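PDB 4XDN: MAU2 chromatid cohesion factor homolog from Saccharomyces cerevisiae, which forms a complex with SCC2 that is required for the association of cohesin with chromosomes, and so takes part in sister chromatid cohesion. Local coordinates for residues R537-S542 and N554-K559; V505-L510 and I566-L571. All blocks are in the same frame, centred on the assembly; numbering follows the deposited sequence.

In the fold
Contacts 1 and 2 lie on the same side of the chain's centre, in the C-terminal half of this largely helical protein, with their own centres about 12 Å apart. Along the chain the order is helix 499-513, helix 526-543, the loop that follows it, and helix 562-575. Contact 2 pairs the first and last of these helices, and contact 1, which folds the loop back on helix 526-543, falls between its two segments in sequence. The two touch directly: Tyr540 packs on Val568 and Asn569, and Leu558 on Val568. Three consecutive helices and one connection thus pack together within the cohesin loading factor family region, buried at contact 2 and partly exposed at contact 1.

Contact 1: residues R537-S542 and N554-K559; sequences REFYSS and NRFKLK. With SO4 (sulfate ion), chain F.
The backbones come closest at Phe539 and Phe556, whose CA atoms are 5.6 Å apart, where the irregular segment 554-559 runs past helical residues 537-542; Ser542 and Lys557 follow at 6.0 Å between CA atoms. The ring of Phe556 turns its edge to the face of Phe539 in a T-shaped stack, planes at 85°, with CD1 of Phe556 3.8 Å from CE1 of Phe539 and displaced toward the rim of that ring. Glu538 lies over a face of the Phe556 ring: its CB sits 3.8 Å from the centroid, a CH-pi contact, and the extended chain carries the carboxylate past CZ at the ring's end, its plane tilted 45° to the ring. Ser542, with OG anti to its own N (chi1 179°), lays CB and OG against Phe556 CB. Asn554 OD1 accepts from Phe556 N at 3.0 Å, an Asx turn that ties down the backbone carrying the ring. Farther along, Lys559 NZ reaches sulfate O2 at 3.1 Å; the ion probably comes from the crystallisation liquor. No hydrogen bond runs directly between the two segments; they meet by ring, aliphatic and carboxylate packing, and the side chain of Asn543, next on the helix, ties the loop to the helix end by hydrogen bonds to Phe556 O and Leu558 N.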
loop_
_atom_site.group_PDB
_atom_site.type_symbol
_atom_site.label_atom_id
_atom_site.label_comp_id
_atom_site.label_asym_id
_atom_site.label_seq_id
_atom_site.Cartn_x
_atom_site.Cartn_y
_atom_site.Cartn_z
ATOM N N ARG A 537 -4.632 -29.762 -15.299
ATOM C CA ARG A 537 -3.723 -30.244 -16.329
ATOM C C ARG A 537 -2.743 -29.154 -16.746
ATOM O O ARG A 537 -1.574 -29.426 -17.016
ATOM C CB ARG A 537 -4.513 -30.736 -17.542
ATOM C CG ARG A 537 -3.769 -31.753 -18.390
ATOM C CD ARG A 537 -4.615 -32.221 -19.562
ATOM N NE ARG A 537 -5.904 -32.763 -19.133
ATOM C CZ ARG A 537 -6.116 -34.028 -18.781
ATOM N NH1 ARG A 537 -5.125 -34.913 -18.801
ATOM N NH2 ARG A 537 -7.330 -34.413 -18.409
ATOM N N GLU A 538 -3.225 -27.916 -16.785
ATOM C CA GLU A 538 -2.390 -26.782 -17.151
ATOM C C GLU A 538 -1.333 -26.502 -16.085
ATOM O O GLU A 538 -0.160 -26.310 -16.403
ATOM C CB GLU A 538 -3.254 -25.538 -17.375
ATOM C CG GLU A 538 -4.179 -25.644 -18.578
ATOM C CD GLU A 538 -5.066 -24.424 -18.751
ATOM O OE1 GLU A 538 -5.669 -23.974 -17.754
ATOM O OE2 GLU A 538 -5.162 -23.915 -19.887
ATOM N N PHE A 539 -1.750 -26.484 -14.822
ATOM C CA PHE A 539 -0.830 -26.211 -13.722
ATOM C C PHE A 539 0.148 -27.357 -13.499
ATOM O O PHE A 539 1.321 -27.131 -13.203
ATOM C CB PHE A 539 -1.601 -25.937 -12.427
ATOM C CG PHE A 539 -2.229 -24.574 -12.375
ATOM C CD1 PHE A 539 -1.439 -23.440 -12.288
ATOM C CD2 PHE A 539 -3.605 -24.427 -12.410
ATOM C CE1 PHE A 539 -2.011 -22.182 -12.242
ATOM C CE2 PHE A 539 -4.183 -23.170 -12.362
ATOM C CZ PHE A 539 -3.384 -22.048 -12.278
ATOM N N TYR A 540 -0.334 -28.586 -13.641
ATOM C CA TYR A 540 0.493 -29.754 -13.369
ATOM C C TYR A 540 1.548 -29.977 -14.450
ATOM O O TYR A 540 2.697 -30.295 -14.144
ATOM C CB TYR A 540 -0.374 -31.006 -13.235
ATOM C CG TYR A 540 0.442 -32.265 -13.094
ATOM C CD1 TYR A 540 1.215 -32.486 -11.964
ATOM C CD2 TYR A 540 0.450 -33.228 -14.093
ATOM C CE1 TYR A 540 1.968 -33.631 -11.828
ATOM C CE2 TYR A 540 1.199 -34.378 -13.968
ATOM C CZ TYR A 540 1.957 -34.573 -12.832
ATOM O OH TYR A 540 2.707 -35.715 -12.694
ATOM N N SER A 541 1.159 -29.812 -15.710
ATOM C CA SER A 541 2.086 -30.020 -16.819
ATOM C C SER A 541 3.174 -28.951 -16.825
ATOM O O SER A 541 4.228 -29.130 -17.436
ATOM C CB SER A 541 1.342 -30.016 -18.155
ATOM O OG SER A 541 0.868 -28.718 -18.473
ATOM N N SER A 542 2.913 -27.844 -16.138
ATOM C CA SER A 542 3.847 -26.726 -16.088
ATOM C C SER A 542 4.715 -26.752 -14.830
ATOM O O SER A 542 5.759 -26.102 -14.785
ATOM C CB SER A 542 3.084 -25.403 -16.160
ATOM O OG SER A 542 3.970 -24.299 -16.096
ATOM N N ASN A 554 5.398 -18.650 -19.951
ATOM C CA ASN A 554 4.437 -19.536 -19.306
ATOM C C ASN A 554 4.091 -19.046 -17.903
ATOM O O ASN A 554 4.864 -19.235 -16.964
ATOM C CB ASN A 554 4.990 -20.962 -19.249
ATOM C CG ASN A 554 3.925 -21.990 -18.920
ATOM O OD1 ASN A 554 2.892 -21.665 -18.336
ATOM N ND2 ASN A 554 4.172 -23.240 -19.295
ATOM N N ARG A 555 2.925 -18.419 -17.767
ATOM C CA ARG A 555 2.502 -17.861 -16.486
ATOM C C ARG A 555 1.627 -18.838 -15.697
ATOM O O ARG A 555 0.904 -18.433 -14.787
ATOM C CB ARG A 555 1.758 -16.539 -16.702
ATOM C CG ARG A 555 2.642 -15.394 -17.215
ATOM C CD ARG A 555 2.881 -14.311 -16.157
ATOM N NE ARG A 555 4.081 -14.558 -15.351
ATOM C CZ ARG A 555 5.165 -13.781 -15.326
ATOM N NH1 ARG A 555 5.239 -12.675 -16.059
ATOM N NH2 ARG A 555 6.192 -14.110 -14.552
ATOM N N PHE A 556 1.688 -20.120 -16.051
ATOM C CA PHE A 556 1.158 -21.174 -15.187
ATOM C C PHE A 556 2.234 -21.590 -14.189
ATOM O O PHE A 556 1.999 -22.426 -13.316
ATOM C CB PHE A 556 0.696 -22.393 -15.994
ATOM C CG PHE A 556 -0.608 -22.193 -16.710
ATOM C CD1 PHE A 556 -1.778 -21.993 -15.997
ATOM C CD2 PHE A 556 -0.667 -22.221 -18.093
ATOM C CE1 PHE A 556 -2.982 -21.810 -16.651
ATOM C CE2 PHE A 556 -1.869 -22.038 -18.753
ATOM C CZ PHE A 556 -3.028 -21.834 -18.030
ATOM N N LYS A 557 3.420 -21.002 -14.333
ATOM C CA LYS A 557 4.560 -21.351 -13.501
ATOM C C LYS A 557 4.327 -20.909 -12.064
ATOM O O LYS A 557 4.039 -19.743 -11.800
ATOM C CB LYS A 557 5.834 -20.710 -14.052
ATOM C CG LYS A 557 7.124 -21.345 -13.548
ATOM C CD LYS A 557 8.339 -20.558 -14.021
ATOM C CE LYS A 557 9.626 -21.352 -13.860
ATOM N NZ LYS A 557 10.792 -20.624 -14.439
ATOM N N LEU A 558 4.445 -21.856 -11.141
ATOM C CA LEU A 558 4.295 -21.572 -9.722
ATOM C C LEU A 558 5.651 -21.360 -9.073
ATOM O O LEU A 558 6.595 -22.106 -9.338
ATOM C CB LEU A 558 3.559 -22.715 -9.020
ATOM C CG LEU A 558 2.124 -22.974 -9.479
ATOM C CD1 LEU A 558 1.574 -24.217 -8.808
ATOM C CD2 LEU A 558 1.245 -21.769 -9.183
ATOM N N LYS A 559 5.747 -20.340 -8.228
ATOM C CA LYS A 559 6.913 -20.187 -7.373
ATOM C C LYS A 559 7.036 -21.431 -6.505
ATOM O O LYS A 559 6.052 -22.137 -6.280
ATOM C CB LYS A 559 6.804 -18.936 -6.505
ATOM C CG LYS A 559 7.333 -17.670 -7.164
ATOM C CD LYS A 559 7.361 -16.502 -6.191
ATOM C CE LYS A 559 8.443 -16.667 -5.129
ATOM N NZ LYS A 559 9.811 -16.338 -5.632
HETATM S S SO4 F . 10.993 -19.492 -7.640
HETATM O O1 SO4 F . 12.361 -20.001 -7.671
HETATM O O2 SO4 F . 11.011 -18.048 -7.859
HETATM O O3 SO4 F . 10.213 -20.134 -8.693
HETATM O O4 SO4 F . 10.385 -19.784 -6.346
#

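Contact 2: residues V505-L510 and I566-L571; sequences VTILWL and ILVNYL
Ile507 reaches between Val568 and Leu571, its CD1 lying 3.8 Å from Leu571 CD2 and 4.0 Å from Val568 CG2. CG1 shares both neighbours, so the longer branch of the isoleucine, rather than its terminal methyl alone, makes the contact. The side chains of Ile507 and Leu571 lie alongside, pointing opposite ways, whereas Val568 comes in crosswise to Ile507. The other branch, CG2, looks toward Leu567 and is 4.5 Å from CD1 of that leucine, a looser contact. Leu571 has CG opposite its backbone N (chi1 -174°), and the turn at chi2, 53°, sets CD2 against both Ile507 and Leu510. That one methyl therefore serves two residues a helical turn apart: Leu510 CD1 approaches it to 3.7 Å, and Leu510 CB also touches it, the two leucines lying across each other. All five residues are buried, and no hydrogen bond spans this interface of apolar side chains only. The axes of the two segments pass 10.5 Å apart, N-to-C directions 50° from each other, and branched aliphatic side chains fill the interval. Phe511 of helix 499-513 packs on Leu567 and Leu571. A chain of another protein packs against Leu508, Leu567 and Tyr570, close to this core. Helix 526-543, which separates the two helices in sequence, lies against both, with Tyr532 on Leu510 and Leu536 on Leu571, consistent with the layered helical array of the tetratricopeptide type known for Scc4.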
loop_
_atom_site.group_PDB
_atom_site.type_symbol
_atom_site.label_atom_id
_atom_site.label_comp_id
_atom_site.label_asym_id
_atom_site.label_seq_id
_atom_site.Cartn_x
_atom_site.Cartn_y
_atom_site.Cartn_z
ATOM N N VAL A 505 -7.251 -22.529 -5.778
ATOM C CA VAL A 505 -8.691 -22.668 -5.970
ATOM C C VAL A 505 -9.012 -24.008 -6.628
ATOM O O VAL A 505 -9.899 -24.730 -6.175
ATOM C CB VAL A 505 -9.260 -21.508 -6.824
ATOM C CG1 VAL A 505 -10.732 -21.735 -7.160
ATOM C CG2 VAL A 505 -9.097 -20.189 -6.094
ATOM N N THR A 506 -8.286 -24.331 -7.695
ATOM C CA THR A 506 -8.480 -25.587 -8.414
ATOM C C THR A 506 -8.233 -26.790 -7.506
ATOM O O THR A 506 -9.037 -27.721 -7.453
ATOM C CB THR A 506 -7.543 -25.682 -9.638
ATOM O OG1 THR A 506 -7.817 -24.605 -10.540
ATOM C CG2 THR A 506 -7.723 -27.013 -10.372
ATOM N N ILE A 507 -7.105 -26.758 -6.803
ATOM C CA ILE A 507 -6.711 -27.828 -5.894
ATOM C C ILE A 507 -7.771 -28.076 -4.821
ATOM O O ILE A 507 -8.144 -29.223 -4.559
ATOM C CB ILE A 507 -5.348 -27.495 -5.231
ATOM C CG1 ILE A 507 -4.186 -28.055 -6.059
ATOM C CG2 ILE A 507 -5.247 -28.076 -3.823
ATOM C CD1 ILE A 507 -4.300 -27.857 -7.565
ATOM N N LEU A 508 -8.251 -27.001 -4.203
ATOM C CA LEU A 508 -9.222 -27.114 -3.119
ATOM C C LEU A 508 -10.573 -27.612 -3.622
ATOM O O LEU A 508 -11.259 -28.363 -2.926
ATOM C CB LEU A 508 -9.398 -25.767 -2.411
ATOM C CG LEU A 508 -8.222 -25.275 -1.561
ATOM C CD1 LEU A 508 -8.522 -23.890 -1.012
ATOM C CD2 LEU A 508 -7.903 -26.239 -0.422
ATOM N N TRP A 509 -10.956 -27.194 -4.824
ATOM C CA TRP A 509 -12.207 -27.652 -5.417
ATOM C C TRP A 509 -12.137 -29.146 -5.712
ATOM O O TRP A 509 -13.053 -29.896 -5.381
ATOM C CB TRP A 509 -12.521 -26.879 -6.698
ATOM C CG TRP A 509 -13.924 -27.087 -7.190
ATOM C CD1 TRP A 509 -15.017 -26.322 -6.895
ATOM C CD2 TRP A 509 -14.388 -28.128 -8.061
ATOM N NE1 TRP A 509 -16.129 -26.821 -7.527
ATOM C CE2 TRP A 509 -15.770 -27.929 -8.250
ATOM C CE3 TRP A 509 -13.769 -29.206 -8.700
ATOM C CZ2 TRP A 509 -16.543 -28.769 -9.050
ATOM C CZ3 TRP A 509 -14.540 -30.038 -9.495
ATOM C CH2 TRP A 509 -15.911 -29.815 -9.662
ATOM N N LEU A 510 -11.041 -29.574 -6.330
ATOM C CA LEU A 510 -10.874 -30.971 -6.700
ATOM C C LEU A 510 -10.748 -31.862 -5.466
ATOM O O LEU A 510 -11.283 -32.971 -5.438
ATOM C CB LEU A 510 -9.653 -31.139 -7.607
ATOM C CG LEU A 510 -9.789 -30.518 -9.000
ATOM C CD1 LEU A 510 -8.461 -30.545 -9.739
ATOM C CD2 LEU A 510 -10.857 -31.235 -9.815
ATOM N N ILE A 566 3.757 -29.631 -3.655
ATOM C CA ILE A 566 3.490 -31.015 -3.284
ATOM C C ILE A 566 2.052 -31.408 -3.624
ATOM O O ILE A 566 1.808 -32.493 -4.152
ATOM C CB ILE A 566 3.753 -31.253 -1.776
ATOM C CG1 ILE A 566 5.240 -31.055 -1.469
ATOM C CG2 ILE A 566 3.335 -32.663 -1.365
ATOM C CD1 ILE A 566 5.587 -31.078 0.015
ATOM N N LEU A 567 1.104 -30.527 -3.321
ATOM C CA LEU A 567 -0.308 -30.827 -3.537
ATOM C C LEU A 567 -0.660 -30.926 -5.024
ATOM O O LEU A 567 -1.459 -31.776 -5.419
ATOM C CB LEU A 567 -1.186 -29.767 -2.864
ATOM C CG LEU A 567 -1.162 -29.737 -1.333
ATOM C CD1 LEU A 567 -1.999 -28.577 -0.816
ATOM C CD2 LEU A 567 -1.653 -31.047 -0.737
ATOM N N VAL A 568 -0.070 -30.059 -5.842
ATOM C CA VAL A 568 -0.328 -30.081 -7.278
ATOM C C VAL A 568 0.232 -31.356 -7.899
ATOM O O VAL A 568 -0.415 -31.984 -8.738
ATOM C CB VAL A 568 0.282 -28.863 -7.993
ATOM C CG1 VAL A 568 0.013 -28.929 -9.497
ATOM C CG2 VAL A 568 -0.294 -27.586 -7.430
ATOM N N ASN A 569 1.440 -31.728 -7.491
ATOM C CA ASN A 569 2.053 -32.953 -7.982
ATOM C C ASN A 569 1.325 -34.185 -7.452
ATOM O O ASN A 569 1.148 -35.163 -8.177
ATOM C CB ASN A 569 3.533 -33.000 -7.600
ATOM C CG ASN A 569 4.405 -32.215 -8.564
ATOM O OD1 ASN A 569 4.888 -32.755 -9.559
ATOM N ND2 ASN A 569 4.606 -30.933 -8.274
ATOM N N TYR A 570 0.897 -34.128 -6.194
ATOM C CA TYR A 570 0.105 -35.204 -5.600
ATOM C C TYR A 570 -1.200 -35.391 -6.361
ATOM O O TYR A 570 -1.575 -36.510 -6.713
ATOM C CB TYR A 570 -0.188 -34.908 -4.127
ATOM C CG TYR A 570 -1.171 -35.866 -3.482
ATOM C CD1 TYR A 570 -0.795 -37.162 -3.152
ATOM C CD2 TYR A 570 -2.467 -35.468 -3.189
ATOM C CE1 TYR A 570 -1.687 -38.039 -2.556
ATOM C CE2 TYR A 570 -3.367 -36.337 -2.595
ATOM C CZ TYR A 570 -2.971 -37.621 -2.280
ATOM O OH TYR A 570 -3.866 -38.486 -1.690
ATOM N N LEU A 571 -1.882 -34.279 -6.616
ATOM C CA LEU A 571 -3.166 -34.300 -7.303
ATOM C C LEU A 571 -2.988 -34.727 -8.757
ATOM O O LEU A 571 -3.729 -35.571 -9.263
ATOM C CB LEU A 571 -3.824 -32.922 -7.216
ATOM C CG LEU A 571 -5.244 -32.753 -7.750
ATOM C CD1 LEU A 571 -6.193 -33.769 -7.146
ATOM C CD2 LEU A 571 -5.724 -31.340 -7.452
#